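Local coordinates for S-adenosylmethionine decarboxylase proenzyme (Aquifex aeolicus, PDB 2III), which probably catalyses the decarboxylation of S-adenosylmethionine to the aminopropyl donor for spermidine synthesis, with a pyruvoyl group made by self-cleavage, at residues E25-L30 with I66-W71; V81-C84 with K89-R92. All blocks are in the same frame, centred on the assembly; numbering follows the deposited sequence.

Interaction 1 (E25-L30 with I66-W71); sequences EDIREL and ISIHTW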
loop_
_atom_site.group_PDB
_atom_site.type_symbol
_atom_site.label_atom_id
_atom_site.label_comp_id
_atom_site.label_asym_id
_atom_site.label_seq_id
_atom_site.Cartn_x
_atom_site.Cartn_y
_atom_site.Cartn_z
ATOM N N GLU A 25 -15.812 2.151 -11.631
ATOM C CA GLU A 25 -16.219 3.537 -11.852
ATOM C C GLU A 25 -16.231 4.304 -10.536
ATOM O O GLU A 25 -15.753 5.437 -10.469
ATOM C CB GLU A 25 -17.622 3.597 -12.469
ATOM C CG GLU A 25 -17.743 2.936 -13.826
ATOM C CD GLU A 25 -17.263 1.496 -13.812
ATOM O OE1 GLU A 25 -17.726 0.720 -12.948
ATOM O OE2 GLU A 25 -16.423 1.143 -14.667
ATOM N N ASP A 26 -16.792 3.681 -9.500
ATOM C CA ASP A 26 -16.883 4.306 -8.182
ATOM C C ASP A 26 -15.488 4.594 -7.593
ATOM O O ASP A 26 -15.205 5.710 -7.158
ATOM C CB ASP A 26 -17.654 3.399 -7.208
ATOM C CG ASP A 26 -18.972 2.885 -7.777
ATOM O OD1 ASP A 26 -19.882 3.701 -8.029
ATOM O OD2 ASP A 26 -19.093 1.652 -7.960
ATOM N N ILE A 27 -14.626 3.579 -7.576
ATOM C CA ILE A 27 -13.280 3.721 -7.019
ATOM C C ILE A 27 -12.478 4.774 -7.771
ATOM O O ILE A 27 -11.799 5.604 -7.156
ATOM C CB ILE A 27 -12.516 2.369 -7.049
ATOM C CG1 ILE A 27 -13.244 1.353 -6.173
ATOM C CG2 ILE A 27 -11.091 2.547 -6.567
ATOM C CD1 ILE A 27 -13.522 1.849 -4.783
ATOM N N ARG A 28 -12.575 4.736 -9.099
ATOM C CA ARG A 28 -11.879 5.678 -9.961
ATOM C C ARG A 28 -12.300 7.099 -9.652
ATOM O O ARG A 28 -11.453 7.964 -9.444
ATOM C CB ARG A 28 -12.160 5.349 -11.429
ATOM C CG ARG A 28 -11.741 6.414 -12.436
ATOM C CD ARG A 28 -11.575 5.788 -13.819
ATOM N NE ARG A 28 -10.193 5.362 -14.035
ATOM C CZ ARG A 28 -9.825 4.358 -14.824
ATOM N NH1 ARG A 28 -10.739 3.652 -15.477
ATOM N NH2 ARG A 28 -8.537 4.070 -14.968
ATOM N N GLU A 29 -13.603 7.348 -9.608
ATOM C CA GLU A 29 -14.073 8.694 -9.304
ATOM C C GLU A 29 -13.564 9.114 -7.938
ATOM O O GLU A 29 -13.065 10.223 -7.761
ATOM C CB GLU A 29 -15.597 8.756 -9.304
ATOM C CG GLU A 29 -16.197 9.181 -10.624
ATOM C CD GLU A 29 -17.647 9.596 -10.481
ATOM O OE1 GLU A 29 -17.925 10.513 -9.676
ATOM O OE2 GLU A 29 -18.508 9.009 -11.173
ATOM N N LEU A 30 -13.697 8.204 -6.979
ATOM C CA LEU A 30 -13.273 8.431 -5.607
ATOM C C LEU A 30 -11.800 8.838 -5.493
ATOM O O LEU A 30 -11.481 9.886 -4.928
ATOM C CB LEU A 30 -13.512 7.162 -4.784
ATOM C CG LEU A 30 -13.147 7.203 -3.299
ATOM C CD1 LEU A 30 -14.177 8.044 -2.560
ATOM C CD2 LEU A 30 -13.115 5.789 -2.733
ATOM N N ILE A 66 -1.588 5.524 -3.123
ATOM C CA ILE A 66 -2.908 5.517 -2.513
ATOM C C ILE A 66 -3.530 4.231 -3.032
ATOM O O ILE A 66 -3.481 3.955 -4.228
ATOM C CB ILE A 66 -3.792 6.669 -3.001
ATOM C CG1 ILE A 66 -3.207 8.011 -2.560
ATOM C CG2 ILE A 66 -5.212 6.476 -2.471
ATOM C CD1 ILE A 66 -4.083 9.210 -2.918
ATOM N N SER A 67 -4.110 3.437 -2.148
ATOM C CA SER A 67 -4.726 2.195 -2.596
ATOM C C SER A 67 -6.050 1.966 -1.893
ATOM O O SER A 67 -6.288 2.501 -0.808
ATOM C CB SER A 67 -3.798 1.009 -2.315
ATOM O OG SER A 67 -3.563 0.885 -0.922
ATOM N N ILE A 68 -6.912 1.179 -2.528
ATOM C CA ILE A 68 -8.203 0.828 -1.958
ATOM C C ILE A 68 -8.666 -0.518 -2.501
ATOM O O ILE A 68 -8.598 -0.784 -3.699
ATOM C CB ILE A 68 -9.292 1.878 -2.254
ATOM C CG1 ILE A 68 -10.595 1.456 -1.565
ATOM C CG2 ILE A 68 -9.487 2.018 -3.744
ATOM C CD1 ILE A 68 -11.707 2.494 -1.605
ATOM N N HIS A 69 -9.120 -1.368 -1.590
ATOM C CA HIS A 69 -9.617 -2.695 -1.918
ATOM C C HIS A 69 -11.011 -2.712 -1.292
ATOM O O HIS A 69 -11.198 -2.211 -0.176
ATOM C CB HIS A 69 -8.696 -3.746 -1.291
ATOM C CG HIS A 69 -7.265 -3.641 -1.739
ATOM N ND1 HIS A 69 -6.857 -3.949 -3.019
ATOM C CD2 HIS A 69 -6.147 -3.263 -1.071
ATOM C CE1 HIS A 69 -5.551 -3.767 -3.122
ATOM N NE2 HIS A 69 -5.095 -3.352 -1.954
ATOM N N THR A 70 -11.997 -3.261 -1.995
ATOM C CA THR A 70 -13.353 -3.251 -1.456
ATOM C C THR A 70 -14.114 -4.569 -1.484
ATOM O O THR A 70 -13.834 -5.454 -2.289
ATOM C CB THR A 70 -14.218 -2.194 -2.166
ATOM O OG1 THR A 70 -14.587 -2.673 -3.465
ATOM C CG2 THR A 70 -13.443 -0.896 -2.320
ATOM N N TRP A 71 -15.094 -4.662 -0.589
ATOM C CA TRP A 71 -15.946 -5.834 -0.436
ATOM C C TRP A 71 -17.354 -5.327 -0.188
ATOM O O TRP A 71 -17.747 -5.088 0.955
ATOM C CB TRP A 71 -15.504 -6.669 0.769
ATOM C CG TRP A 71 -14.191 -7.366 0.590
ATOM C CD1 TRP A 71 -13.999 -8.656 0.197
ATOM C CD2 TRP A 71 -12.885 -6.806 0.800
ATOM N NE1 TRP A 71 -12.652 -8.938 0.149
ATOM C CE2 TRP A 71 -11.948 -7.823 0.513
ATOM C CE3 TRP A 71 -12.418 -5.545 1.204
ATOM C CZ2 TRP A 71 -10.561 -7.619 0.616
ATOM C CZ3 TRP A 71 -11.041 -5.342 1.308
ATOM C CH2 TRP A 71 -10.129 -6.379 1.013
#

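Interaction 2 (V81-C84 with K89-R92); sequences VYTC and KAYR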
loop_
_atom_site.group_PDB
_atom_site.type_symbol
_atom_site.label_atom_id
_atom_site.label_comp_id
_atom_site.label_asym_id
_atom_site.label_seq_id
_atom_site.Cartn_x
_atom_site.Cartn_y
_atom_site.Cartn_z
ATOM N N VAL A 81 -3.164 5.685 2.306
ATOM C CA VAL A 81 -2.718 6.954 1.749
ATOM C C VAL A 81 -1.310 7.157 2.272
ATOM O O VAL A 81 -1.108 7.477 3.435
ATOM C CB VAL A 81 -3.610 8.138 2.159
ATOM C CG1 VAL A 81 -3.004 9.447 1.639
ATOM C CG2 VAL A 81 -4.997 7.962 1.562
ATOM N N TYR A 82 -0.340 6.952 1.387
ATOM C CA TYR A 82 1.080 7.056 1.703
ATOM C C TYR A 82 1.736 8.114 0.805
ATOM O O TYR A 82 1.871 7.900 -0.397
ATOM C CB TYR A 82 1.713 5.676 1.466
ATOM C CG TYR A 82 3.184 5.517 1.782
ATOM C CD1 TYR A 82 3.807 4.282 1.608
ATOM C CD2 TYR A 82 3.959 6.584 2.256
ATOM C CE1 TYR A 82 5.161 4.103 1.894
ATOM C CE2 TYR A 82 5.322 6.418 2.544
ATOM C CZ TYR A 82 5.915 5.173 2.359
ATOM O OH TYR A 82 7.261 4.991 2.609
ATOM N N THR A 83 2.122 9.251 1.390
ATOM C CA THR A 83 2.780 10.334 0.645
ATOM C C THR A 83 4.148 10.647 1.252
ATOM O O THR A 83 4.418 10.314 2.409
ATOM C CB THR A 83 1.961 11.637 0.680
ATOM O OG1 THR A 83 1.924 12.136 2.023
ATOM C CG2 THR A 83 0.542 11.392 0.210
ATOM N N CYS A 84 5.004 11.303 0.476
ATOM C CA CYS A 84 6.344 11.663 0.940
ATOM C C CYS A 84 6.534 13.174 0.967
ATOM O O CYS A 84 6.301 13.849 -0.033
ATOM C CB CYS A 84 7.405 11.044 0.025
ATOM S SG CYS A 84 7.287 9.255 -0.143
ATOM N N LYS A 89 -1.144 16.604 2.924
ATOM C CA LYS A 89 -1.771 16.085 1.716
ATOM C C LYS A 89 -2.293 14.672 1.985
ATOM O O LYS A 89 -3.378 14.307 1.530
ATOM C CB LYS A 89 -0.780 16.071 0.544
ATOM C CG LYS A 89 -0.379 17.482 0.109
ATOM C CD LYS A 89 0.267 17.523 -1.264
ATOM C CE LYS A 89 0.419 18.975 -1.735
ATOM N NZ LYS A 89 0.815 19.061 -3.172
ATOM N N ALA A 90 -1.528 13.876 2.727
ATOM C CA ALA A 90 -1.978 12.526 3.054
ATOM C C ALA A 90 -3.277 12.637 3.851
ATOM O O ALA A 90 -4.250 11.932 3.583
ATOM C CB ALA A 90 -0.920 11.796 3.876
ATOM N N TYR A 91 -3.292 13.534 4.828
ATOM C CA TYR A 91 -4.477 13.700 5.653
ATOM C C TYR A 91 -5.675 14.180 4.846
ATOM O O TYR A 91 -6.784 13.676 5.013
ATOM C CB TYR A 91 -4.204 14.658 6.808
ATOM C CG TYR A 91 -3.335 14.066 7.896
ATOM C CD1 TYR A 91 -1.960 14.286 7.915
ATOM C CD2 TYR A 91 -3.892 13.289 8.911
ATOM C CE1 TYR A 91 -1.165 13.757 8.924
ATOM C CE2 TYR A 91 -3.101 12.750 9.917
ATOM C CZ TYR A 91 -1.740 12.990 9.921
ATOM O OH TYR A 91 -0.958 12.473 10.935
ATOM N N ARG A 92 -5.460 15.143 3.960
ATOM C CA ARG A 92 -6.549 15.656 3.126
ATOM C C ARG A 92 -7.113 14.544 2.233
ATOM O O ARG A 92 -8.327 14.400 2.098
ATOM C CB ARG A 92 -6.039 16.817 2.263
ATOM C CG ARG A 92 -5.661 18.058 3.066
ATOM C CD ARG A 92 -5.168 19.173 2.164
ATOM N NE ARG A 92 -6.191 19.626 1.220
ATOM C CZ ARG A 92 -7.350 20.178 1.572
ATOM N NH1 ARG A 92 -8.217 20.560 0.642
ATOM N NH2 ARG A 92 -7.647 20.347 2.853
#

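Interaction 1 (E25-L30 with I66-W71)
Ile27 of helix 24-37 lies over Ile68 of strand 65-71, their CA atoms 7.7 Å apart, and this pair sets the register. The axes of 25-30 and 66-71 approach to 10.3 Å and run in nearly opposite directions, with 154° between them. At this separation the backbones share no hydrogen bond, and the contact is made by apolar side chains. Ile27 and Ile68 reach toward each other tip to tip. The methyl CG2 of Ile27 comes within 3.3 Å of CG2 of Ile68, closer than usual for two carbons, so the packing is tight here. On Ile68 this branch sits between the backbone N and the carbonyl carbon, while the longer branch CG1 extends anti to the N (chi1 -177°) and carries CD1 out to the helix. There CD1 of Ile68 meets CD1 of Ile27 at 3.7 Å. It also meets CD2 of Leu30, one helical turn further on, at 3.8 Å, the Leu30 side chain lying about at right angles across it. At the other end of the contact, CD1 of Ile27 faces methyl CG2 of Thr70 at 3.7 Å, again tip to tip. Thr70 thus offers carbon to the helix, while its OG1 hydrogen-bonds Ile21 O and Ala55 N. Asp26, next to Ile27, belongs to the magnesium site with Asp19 and Asp22, whereas His69, the predicted proton acceptor in processing, points away from the helix and bonds His65 ND1 of the second subunit through NE2. Strand 65-71 pairs on its two edges with strands 55-61 and 76-84; over the helix-bearing face, Ile27 also packs on Tyr47 of strand 42-49, Leu31 adds to the cover over Ile68, and Leu30 continues to Gln100 and Leu101 of helix 87-101.

Interaction 2 (V81-C84 with K89-R92)
Ala90 of helix 87-101 fits against Val81 and Thr83 of strand 76-84, the two strand residues that point toward the helix. The small alanine lets the backbones come close, with the CA atoms of Thr83 and Ala90 5.8 Å apart. Val81 holds CG1 anti to its backbone N (chi1 175°), a torsion that brings this methyl against the helix backbone at Ala90. CG1 of Val81 is 3.4 Å from Ala90 O and also touches Ala90 CA. The side-chain methyl is a little further, with CG1 of Val81 3.9 Å from CB of Ala90. Thr83, further along the strand, meets the Ala90 methyl with both branches. Its OG1, turned between the backbone N and the carbonyl carbon (chi1 66°), touches CB of Ala90 at 3.4 Å. Its CG2 comes from beside the backbone N and lies 4.0 Å from CB of Ala90. No hydrogen bond crosses the contact; the Thr83 hydroxyl makes a weak one to Asp86 O in the turn leading to the helix. Lys89 and Arg92 lead their charged ends away from the strand, to Asn39 O and Tyr37 O respectively. Tyr82 points to the opposite face of the sheet, where its OH bonds Thr78 OG1 of the second subunit, and Cys84, the predicted catalytic proton donor, packs on Ser64, the predicted pyruvoyl precursor. The contact opens the beta-alpha-beta crossover from strand 76-84 through helix 87-101 to strand 105-116. Strand 3-14 lies between these two parallel strands; its Ile9 touches Ala90, while Ala93 and Met94 of the helix complete the cover over Val81.

Both contacts are buried in the core of the two-layer alpha/beta sandwich, each seating one of its helices on the same face of the antiparallel sheet through neighbouring strands. Interaction 1 joins elements distant in sequence, with isoleucine, leucine and threonine methyls meeting between the two layers. Interaction 2 joins a strand to the helix that follows it, where one alanine permits closer approach and the helix backbone itself is touched. The centres of interaction 1 and interaction 2 are about 16 Å apart, and the two do not touch. On the other face the strands meet the second subunit: Tyr82 of 81-84 packs edge-to-face on His69 of the other chain, so residues of both strands meet across the dimer.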